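Local coordinates for protein cell division GTPase FtsZ, diverged (Clostridium botulinum C, PDB 3V3T) that belongs to the tubulin/FtsZ superfamily of filament-forming cytoskeletal proteins, as a diverged relative of FtsZ with a TubZ-like C-terminal domain, at residues 73-78 with 104-109; 77-82 with 111-116; 96-101 with 144-149. The protein carries 1 engineered substitution. All blocks are in the same frame, centred on the assembly; numbering follows the deposited sequence.

Interaction 1 of 3, residues 73-78 with 104-109; sequences TYYKQI and SGITPP
Y75, in the first turn of helix 75-85, lays its phenol ring against I106 and P109 of helix 101-117. The ring carries nearly the whole contact. Its CG sits beside the backbone N and anti to the carbonyl carbon (chi1 -70°), which directs the ring at the other helix. A low chi2 of -18° then sets its rotation.

The two sides of the phenol have different partners: CE2 and CZ meet P109, and CE1 meets I106. Y75 CE2 comes to 3.5 Å from P109 CB. Y75 CZ is 3.8 Å from P109 CB. The pyrrolidine follows the phenol to its hydroxyl, with P109 CG 3.7 Å from Y75 OH. Y75 CE1 meets the branch methyl CG2 of I106 at 4.1 Å. I106 CG1 lies beside its own backbone N, which leaves CG2 anti to that N and against Y75. Both neighbours approach the ring obliquely. V68 of helix 64-71 also touches Y75, and A67 and A71 of that helix touch I106.

P108 and P109 follow each other inside helix 101-117. Neither has an N-H to give to the turn before, and the helix is kinked there. P108 cannot bond the carbonyl of S104, which instead takes a hydrogen bond from R64 NH2. Y75 OH stays 4.2 Å from G105 O, too long for a bond. No hydrogen bond joins 73-78 to 104-109. The chemistry is van der Waals packing, and the fit depends on the shapes of one tyrosine ring, one proline and one methyl.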
loop_
_atom_site.group_PDB
_atom_site.type_symbol
_atom_site.label_atom_id
_atom_site.label_comp_id
_atom_site.label_asym_id
_atom_site.label_seq_id
_atom_site.Cartn_x
_atom_site.Cartn_y
_atom_site.Cartn_z
ATOM N N THR A 73 24.135 -8.991 -2.144
ATOM C CA THR A 73 24.705 -9.982 -1.238
ATOM C C THR A 73 23.963 -10.056 0.099
ATOM O O THR A 73 24.132 -11.010 0.853
ATOM C CB THR A 73 26.211 -9.728 -0.987
ATOM O OG1 THR A 73 26.416 -8.366 -0.594
ATOM C CG2 THR A 73 27.008 -10.002 -2.244
ATOM N N TYR A 74 23.127 -9.059 0.375
ATOM C CA TYR A 74 22.461 -8.944 1.674
ATOM C C TYR A 74 20.953 -9.247 1.671
ATOM O O TYR A 74 20.302 -9.156 2.713
ATOM C CB TYR A 74 22.704 -7.550 2.276
ATOM C CG TYR A 74 24.152 -7.270 2.637
ATOM C CD1 TYR A 74 24.636 -7.543 3.913
ATOM C CD2 TYR A 74 25.032 -6.730 1.707
ATOM C CE1 TYR A 74 25.953 -7.292 4.250
ATOM C CE2 TYR A 74 26.356 -6.479 2.036
ATOM C CZ TYR A 74 26.807 -6.762 3.310
ATOM O OH TYR A 74 28.115 -6.516 3.649
ATOM N N TYR A 75 20.391 -9.604 0.519
ATOM C CA TYR A 75 18.947 -9.864 0.450
ATOM C C TYR A 75 18.506 -10.876 1.503
ATOM O O TYR A 75 17.453 -10.726 2.117
ATOM C CB TYR A 75 18.526 -10.355 -0.939
ATOM C CG TYR A 75 18.590 -9.300 -2.018
ATOM C CD1 TYR A 75 18.643 -7.948 -1.695
ATOM C CD2 TYR A 75 18.595 -9.655 -3.361
ATOM C CE1 TYR A 75 18.699 -6.977 -2.685
ATOM C CE2 TYR A 75 18.651 -8.696 -4.354
ATOM C CZ TYR A 75 18.699 -7.359 -4.010
ATOM O OH TYR A 75 18.755 -6.409 -5.002
ATOM N N LYS A 76 19.325 -11.896 1.712
ATOM C CA LYS A 76 18.989 -12.974 2.633
ATOM C C LYS A 76 19.188 -12.585 4.096
ATOM O O LYS A 76 18.445 -13.041 4.967
ATOM C CB LYS A 76 19.779 -14.241 2.295
ATOM C CG LYS A 76 19.437 -14.830 0.931
ATOM C CD LYS A 76 20.048 -16.210 0.731
ATOM C CE LYS A 76 19.318 -17.266 1.545
ATOM N NZ LYS A 76 19.939 -18.613 1.392
ATOM N N GLN A 77 20.191 -11.758 4.374
ATOM C CA GLN A 77 20.321 -11.200 5.713
ATOM C C GLN A 77 19.104 -10.326 6.010
ATOM O O GLN A 77 18.526 -10.389 7.092
ATOM C CB GLN A 77 21.600 -10.377 5.859
ATOM C CG GLN A 77 22.877 -11.193 5.907
ATOM C CD GLN A 77 23.946 -10.536 6.767
ATOM O OE1 GLN A 77 23.669 -9.579 7.495
ATOM N NE2 GLN A 77 25.174 -11.048 6.687
ATOM N N ILE A 78 18.713 -9.512 5.040
ATOM C CA ILE A 78 17.581 -8.623 5.234
ATOM C C ILE A 78 16.326 -9.415 5.589
ATOM O O ILE A 78 15.645 -9.128 6.574
ATOM C CB ILE A 78 17.309 -7.781 3.977
ATOM C CG1 ILE A 78 18.503 -6.863 3.681
ATOM C CG2 ILE A 78 16.005 -6.985 4.140
ATOM C CD1 ILE A 78 18.229 -5.835 2.592
ATOM N N SER A 104 12.849 1.518 -5.518
ATOM C CA SER A 104 12.573 0.906 -6.806
ATOM C C SER A 104 13.448 -0.333 -7.081
ATOM O O SER A 104 12.984 -1.309 -7.658
ATOM C CB SER A 104 12.778 1.931 -7.916
ATOM O OG SER A 104 12.828 1.302 -9.182
ATOM N N GLY A 105 14.713 -0.291 -6.684
ATOM C CA GLY A 105 15.644 -1.329 -7.084
ATOM C C GLY A 105 15.731 -2.537 -6.169
ATOM O O GLY A 105 15.983 -3.649 -6.613
ATOM N N ILE A 106 15.524 -2.315 -4.882
ATOM C CA ILE A 106 15.734 -3.353 -3.887
ATOM C C ILE A 106 14.444 -4.065 -3.507
ATOM O O ILE A 106 14.468 -5.253 -3.212
ATOM C CB ILE A 106 16.443 -2.766 -2.642
ATOM C CG1 ILE A 106 17.868 -2.366 -3.016
ATOM C CG2 ILE A 106 16.465 -3.755 -1.503
ATOM C CD1 ILE A 106 18.545 -1.477 -1.989
ATOM N N THR A 107 13.311 -3.358 -3.542
ATOM C CA THR A 107 12.063 -3.937 -3.058
ATOM C C THR A 107 11.590 -5.157 -3.867
ATOM O O THR A 107 11.139 -6.141 -3.291
ATOM C CB THR A 107 10.915 -2.913 -3.036
ATOM O OG1 THR A 107 11.339 -1.724 -2.375
ATOM C CG2 THR A 107 9.694 -3.485 -2.310
ATOM N N PRO A 108 11.627 -5.074 -5.205
ATOM C CA PRO A 108 11.113 -6.215 -5.971
ATOM C C PRO A 108 11.890 -7.518 -5.707
ATOM O O PRO A 108 11.278 -8.543 -5.432
ATOM C CB PRO A 108 11.270 -5.761 -7.430
ATOM C CG PRO A 108 11.185 -4.275 -7.363
ATOM C CD PRO A 108 11.906 -3.913 -6.070
ATOM N N PRO A 109 13.225 -7.480 -5.763
ATOM C CA PRO A 109 13.911 -8.748 -5.504
ATOM C C PRO A 109 13.634 -9.276 -4.102
ATOM O O PRO A 109 13.338 -10.460 -3.949
ATOM C CB PRO A 109 15.400 -8.396 -5.652
ATOM C CG PRO A 109 15.436 -7.129 -6.428
ATOM C CD PRO A 109 14.153 -6.395 -6.125
#

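Interaction 2 of 3, residues 77-82 with 111-116; sequences QIIAQI and LGLAKQ
I79 of helix 75-85 reaches with its CD1 methyl into the angle between L113 and A114 on helix 101-117. This is the tight part of the contact. I79 CD1 lies 3.6 Å from L113 CG and 3.7 Å from the backbone N of A114. I79 CD1 is 4.0 Å from A114 CB, so a single methyl touches both residues. The chain of I79 is extended at chi2 (162°), which carries CD1 right up to the facing backbone. A114 has only a methyl, and the CA atoms of I79 and A114 come within 6.5 Å.

I110, M117 and Y118 also touch I79. A114 packs on F123 of strand 122-129 as well, which ties helix 101-117 to the sheet. I78 and I82 do the same for helix 75-85 on strand 31-36.

L113 packs closely too, but on the more open side. L113 CG is anti to the backbone N (chi1 178°), and L113 CD2 lies 3.8 Å from I79 CD1. The residue is partly exposed, whereas I79 and A114 are buried. Q77 and A80, on helix 75-85, are exposed and do not touch 111-116.

No hydrogen bond or charge pair crosses here. The contact is purely apolar, and the small side chain of A114 is consistent with the close approach of the two helices.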
loop_
_atom_site.group_PDB
_atom_site.type_symbol
_atom_site.label_atom_id
_atom_site.label_comp_id
_atom_site.label_asym_id
_atom_site.label_seq_id
_atom_site.Cartn_x
_atom_site.Cartn_y
_atom_site.Cartn_z
ATOM N N GLN A 77 20.191 -11.758 4.374
ATOM C CA GLN A 77 20.321 -11.200 5.713
ATOM C C GLN A 77 19.104 -10.326 6.010
ATOM O O GLN A 77 18.526 -10.389 7.092
ATOM C CB GLN A 77 21.600 -10.377 5.859
ATOM C CG GLN A 77 22.877 -11.193 5.907
ATOM C CD GLN A 77 23.946 -10.536 6.767
ATOM O OE1 GLN A 77 23.669 -9.579 7.495
ATOM N NE2 GLN A 77 25.174 -11.048 6.687
ATOM N N ILE A 78 18.713 -9.512 5.040
ATOM C CA ILE A 78 17.581 -8.623 5.234
ATOM C C ILE A 78 16.326 -9.415 5.589
ATOM O O ILE A 78 15.645 -9.128 6.574
ATOM C CB ILE A 78 17.309 -7.781 3.977
ATOM C CG1 ILE A 78 18.503 -6.863 3.681
ATOM C CG2 ILE A 78 16.005 -6.985 4.140
ATOM C CD1 ILE A 78 18.229 -5.835 2.592
ATOM N N ILE A 79 16.028 -10.414 4.773
ATOM C CA ILE A 79 14.869 -11.257 4.999
ATOM C C ILE A 79 14.959 -11.917 6.369
ATOM O O ILE A 79 13.960 -12.003 7.083
ATOM C CB ILE A 79 14.707 -12.303 3.864
ATOM C CG1 ILE A 79 14.200 -11.608 2.592
ATOM C CG2 ILE A 79 13.751 -13.404 4.270
ATOM C CD1 ILE A 79 14.405 -12.403 1.330
ATOM N N ALA A 80 16.159 -12.357 6.740
ATOM C CA ALA A 80 16.396 -12.961 8.059
ATOM C C ALA A 80 16.166 -11.990 9.223
ATOM O O ALA A 80 15.671 -12.387 10.273
ATOM C CB ALA A 80 17.809 -13.573 8.141
ATOM N N GLN A 81 16.535 -10.724 9.044
ATOM C CA GLN A 81 16.251 -9.708 10.052
ATOM C C GLN A 81 14.757 -9.689 10.334
ATOM O O GLN A 81 14.328 -9.765 11.481
ATOM C CB GLN A 81 16.695 -8.324 9.576
ATOM C CG GLN A 81 18.184 -8.183 9.333
ATOM C CD GLN A 81 18.985 -8.329 10.605
ATOM O OE1 GLN A 81 18.495 -8.030 11.692
ATOM N NE2 GLN A 81 20.221 -8.800 10.477
ATOM N N ILE A 82 13.965 -9.596 9.273
ATOM C CA ILE A 82 12.517 -9.554 9.408
ATOM C C ILE A 82 11.997 -10.788 10.129
ATOM O O ILE A 82 11.160 -10.691 11.027
ATOM C CB ILE A 82 11.827 -9.451 8.038
ATOM C CG1 ILE A 82 12.378 -8.256 7.261
ATOM C CG2 ILE A 82 10.315 -9.341 8.213
ATOM C CD1 ILE A 82 11.848 -8.134 5.851
ATOM N N LEU A 111 11.126 -8.790 -2.078
ATOM C CA LEU A 111 9.757 -9.297 -2.034
ATOM C C LEU A 111 9.632 -10.624 -2.807
ATOM O O LEU A 111 9.090 -11.599 -2.294
ATOM C CB LEU A 111 8.807 -8.234 -2.565
ATOM C CG LEU A 111 7.357 -8.490 -2.953
ATOM C CD1 LEU A 111 6.643 -9.292 -1.905
ATOM C CD2 LEU A 111 6.706 -7.125 -3.105
ATOM N N GLY A 112 10.159 -10.676 -4.025
ATOM C CA GLY A 112 10.112 -11.912 -4.791
ATOM C C GLY A 112 10.823 -13.061 -4.077
ATOM O O GLY A 112 10.347 -14.195 -4.066
ATOM N N LEU A 113 11.968 -12.763 -3.475
ATOM C CA LEU A 113 12.752 -13.768 -2.783
ATOM C C LEU A 113 12.084 -14.242 -1.491
ATOM O O LEU A 113 12.099 -15.442 -1.186
ATOM C CB LEU A 113 14.159 -13.240 -2.503
ATOM C CG LEU A 113 15.083 -14.172 -1.728
ATOM C CD1 LEU A 113 15.183 -15.512 -2.424
ATOM C CD2 LEU A 113 16.456 -13.545 -1.599
ATOM N N ALA A 114 11.493 -13.311 -0.742
ATOM C CA ALA A 114 10.792 -13.657 0.497
ATOM C C ALA A 114 9.561 -14.509 0.221
ATOM O O ALA A 114 9.292 -15.472 0.938
ATOM C CB ALA A 114 10.395 -12.392 1.277
ATOM N N LYS A 115 8.804 -14.145 -0.808
ATOM C CA LYS A 115 7.631 -14.923 -1.195
ATOM C C LYS A 115 8.026 -16.387 -1.457
ATOM O O LYS A 115 7.325 -17.309 -1.031
ATOM C CB LYS A 115 6.976 -14.326 -2.439
ATOM C CG LYS A 115 5.509 -14.703 -2.640
ATOM C CD LYS A 115 4.988 -14.273 -4.029
ATOM C CE LYS A 115 5.535 -15.187 -5.143
ATOM N NZ LYS A 115 4.865 -15.047 -6.480
ATOM N N GLN A 116 9.138 -16.610 -2.159
ATOM C CA GLN A 116 9.551 -17.982 -2.452
ATOM C C GLN A 116 9.992 -18.704 -1.184
ATOM O O GLN A 116 9.725 -19.893 -1.018
ATOM C CB GLN A 116 10.665 -18.048 -3.512
ATOM C CG GLN A 116 10.255 -17.603 -4.917
ATOM C CD GLN A 116 8.960 -18.247 -5.406
ATOM O OE1 GLN A 116 8.093 -17.568 -5.970
ATOM N NE2 GLN A 116 8.825 -19.557 -5.202
#

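Interaction 3 of 3, residues 96-101 with 144-149; sequences ATMAGG and ACWNDI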
loop_
_atom_site.group_PDB
_atom_site.type_symbol
_atom_site.label_atom_id
_atom_site.label_comp_id
_atom_site.label_asym_id
_atom_site.label_seq_id
_atom_site.Cartn_x
_atom_site.Cartn_y
_atom_site.Cartn_z
ATOM N N ALA A 96 7.434 1.147 -0.585
ATOM C CA ALA A 96 8.462 1.901 -1.290
ATOM C C ALA A 96 7.905 3.044 -2.121
ATOM O O ALA A 96 6.825 2.939 -2.710
ATOM C CB ALA A 96 9.267 0.962 -2.187
ATOM N N THR A 97 8.672 4.121 -2.189
ATOM C CA THR A 97 8.465 5.159 -3.181
ATOM C C THR A 97 9.099 4.637 -4.463
ATOM O O THR A 97 10.309 4.414 -4.526
ATOM C CB THR A 97 9.122 6.489 -2.737
ATOM O OG1 THR A 97 8.420 6.983 -1.593
ATOM C CG2 THR A 97 9.026 7.531 -3.825
ATOM N N MET A 98 8.272 4.429 -5.480
ATOM C CA MET A 98 8.701 3.714 -6.669
ATOM C C MET A 98 9.688 4.490 -7.510
ATOM O O MET A 98 10.400 3.905 -8.328
ATOM C CB MET A 98 7.487 3.276 -7.478
ATOM C CG MET A 98 6.599 2.345 -6.669
ATOM S SD MET A 98 5.019 1.931 -7.429
ATOM C CE MET A 98 5.515 0.992 -8.869
ATOM N N ALA A 99 9.741 5.803 -7.305
ATOM C CA ALA A 99 10.712 6.625 -8.010
ATOM C C ALA A 99 12.084 6.610 -7.323
ATOM O O ALA A 99 13.071 7.090 -7.890
ATOM C CB ALA A 99 10.205 8.041 -8.148
ATOM N N GLY A 100 12.151 6.056 -6.111
ATOM C CA GLY A 100 13.392 6.078 -5.340
ATOM C C GLY A 100 14.377 4.982 -5.725
ATOM O O GLY A 100 13.972 3.855 -6.032
ATOM N N GLY A 101 15.667 5.313 -5.710
ATOM C CA GLY A 101 16.733 4.368 -6.018
ATOM C C GLY A 101 16.631 3.039 -5.275
ATOM O O GLY A 101 16.473 1.982 -5.890
ATOM N N ALA A 144 10.101 0.545 -13.922
ATOM C CA ALA A 144 10.926 -0.648 -13.718
ATOM C C ALA A 144 10.535 -1.343 -12.431
ATOM O O ALA A 144 10.514 -2.577 -12.344
ATOM C CB ALA A 144 12.412 -0.283 -13.707
ATOM N N CYS A 145 10.202 -0.552 -11.423
ATOM C CA CYS A 145 9.784 -1.132 -10.157
ATOM C C CYS A 145 8.488 -1.903 -10.333
ATOM O O CYS A 145 8.333 -3.029 -9.866
ATOM C CB CYS A 145 9.603 -0.039 -9.112
ATOM S SG CYS A 145 9.050 -0.660 -7.533
ATOM N N TRP A 146 7.542 -1.286 -11.012
ATOM C CA TRP A 146 6.278 -1.941 -11.257
ATOM C C TRP A 146 6.475 -3.230 -12.070
ATOM O O TRP A 146 5.973 -4.304 -11.719
ATOM C CB TRP A 146 5.370 -0.979 -12.011
ATOM C CG TRP A 146 4.100 -1.589 -12.442
ATOM C CD1 TRP A 146 3.797 -2.047 -13.685
ATOM C CD2 TRP A 146 2.938 -1.797 -11.637
ATOM N NE1 TRP A 146 2.513 -2.528 -13.705
ATOM C CE2 TRP A 146 1.962 -2.381 -12.460
ATOM C CE3 TRP A 146 2.625 -1.534 -10.299
ATOM C CZ2 TRP A 146 0.691 -2.714 -11.994
ATOM C CZ3 TRP A 146 1.364 -1.878 -9.829
ATOM C CH2 TRP A 146 0.411 -2.452 -10.677
ATOM N N ASN A 147 7.206 -3.122 -13.169
ATOM C CA ASN A 147 7.413 -4.278 -14.021
ATOM C C ASN A 147 8.080 -5.433 -13.286
ATOM O O ASN A 147 7.713 -6.590 -13.490
ATOM C CB ASN A 147 8.206 -3.891 -15.268
ATOM C CG ASN A 147 7.347 -3.179 -16.297
ATOM O OD1 ASN A 147 6.114 -3.226 -16.228
ATOM N ND2 ASN A 147 7.991 -2.529 -17.264
ATOM N N ASP A 148 9.052 -5.127 -12.431
ATOM C CA ASP A 148 9.774 -6.185 -11.729
ATOM C C ASP A 148 8.860 -6.857 -10.713
ATOM O O ASP A 148 8.920 -8.077 -10.516
ATOM C CB ASP A 148 11.014 -5.651 -11.026
ATOM C CG ASP A 148 12.122 -5.289 -11.980
ATOM O OD1 ASP A 148 12.026 -5.623 -13.181
ATOM O OD2 ASP A 148 13.104 -4.666 -11.515
ATOM N N ILE A 149 8.007 -6.062 -10.074
ATOM C CA ILE A 149 7.028 -6.633 -9.157
ATOM C C ILE A 149 6.008 -7.518 -9.896
ATOM O O ILE A 149 5.709 -8.637 -9.457
ATOM C CB ILE A 149 6.384 -5.545 -8.272
ATOM C CG1 ILE A 149 7.397 -5.103 -7.211
ATOM C CG2 ILE A 149 5.117 -6.049 -7.598
ATOM C CD1 ILE A 149 6.898 -4.045 -6.274
#
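M98 meets C145 and W146 of helix 136-152 through apolar contacts, and it makes them all from its side. It follows directly on strand 91-97 and points at the helix. M98 CG lies 4.0 Å from C145 SG. The M98 CE methyl lies 3.7 Å from W146 CB. The chain of M98 is extended at chi2 and bent at chi3 (66°), which turns CE in beside the helix. M98 CE is 4.1 Å from W146 CE3, at the edge of the indole and near its plane. SG of C145 is anti to its backbone N (chi1 179°), which places it against M98 CG. All three residues are buried. F125, L129 and L163 also pack on M98, and L163 touches W146 too.

No backbone bond links 96-101 to 144-149. Within 96-101, the N of G100 bonds the O of T97 at 2.9 Å and closes a type I turn. G100 is then the N-cap residue of helix 101-117. A96 and M98 are bonded through the backbone to strand 122-129.

The polar groups lie around the apolar centre. N141 ND2 bonds the carbonyl of A99, so helix 136-152 also holds the turn. D148 makes salt bridges to R64 and R151.

Helix 136-152 packs against M98 of the turn through C145 and W146. The chain passes from a parallel strand through this tight turn into a helix, as in Rossmann-like folds. The turn runs into the glycine-rich signature segment of the tubulin/FtsZ family, here A99 to G105, with alanine at the position of its first glycine.

How the interactions relate
All three contacts lie in the Rossmann-like tubulin/FtsZ domain. Interactions 1 and 2 are successive parts of one interface between helices 75-85 and 101-117. Their centres are about 7 Å apart, and L113 CD2 of interaction 2 packs on Y75 CB of interaction 1 at 3.9 Å. Interaction 3 lies at the start of helix 101-117, with its centre about 13 Å from that of interaction 1. T107 OG1 and A96 CB meet there at 3.4 Å, and P108 packs on D148. Interactions 2 and 3 do not touch, and their centres are about 17 Å apart. Helix 101-117 is thus packed by helices 75-85 and 136-152.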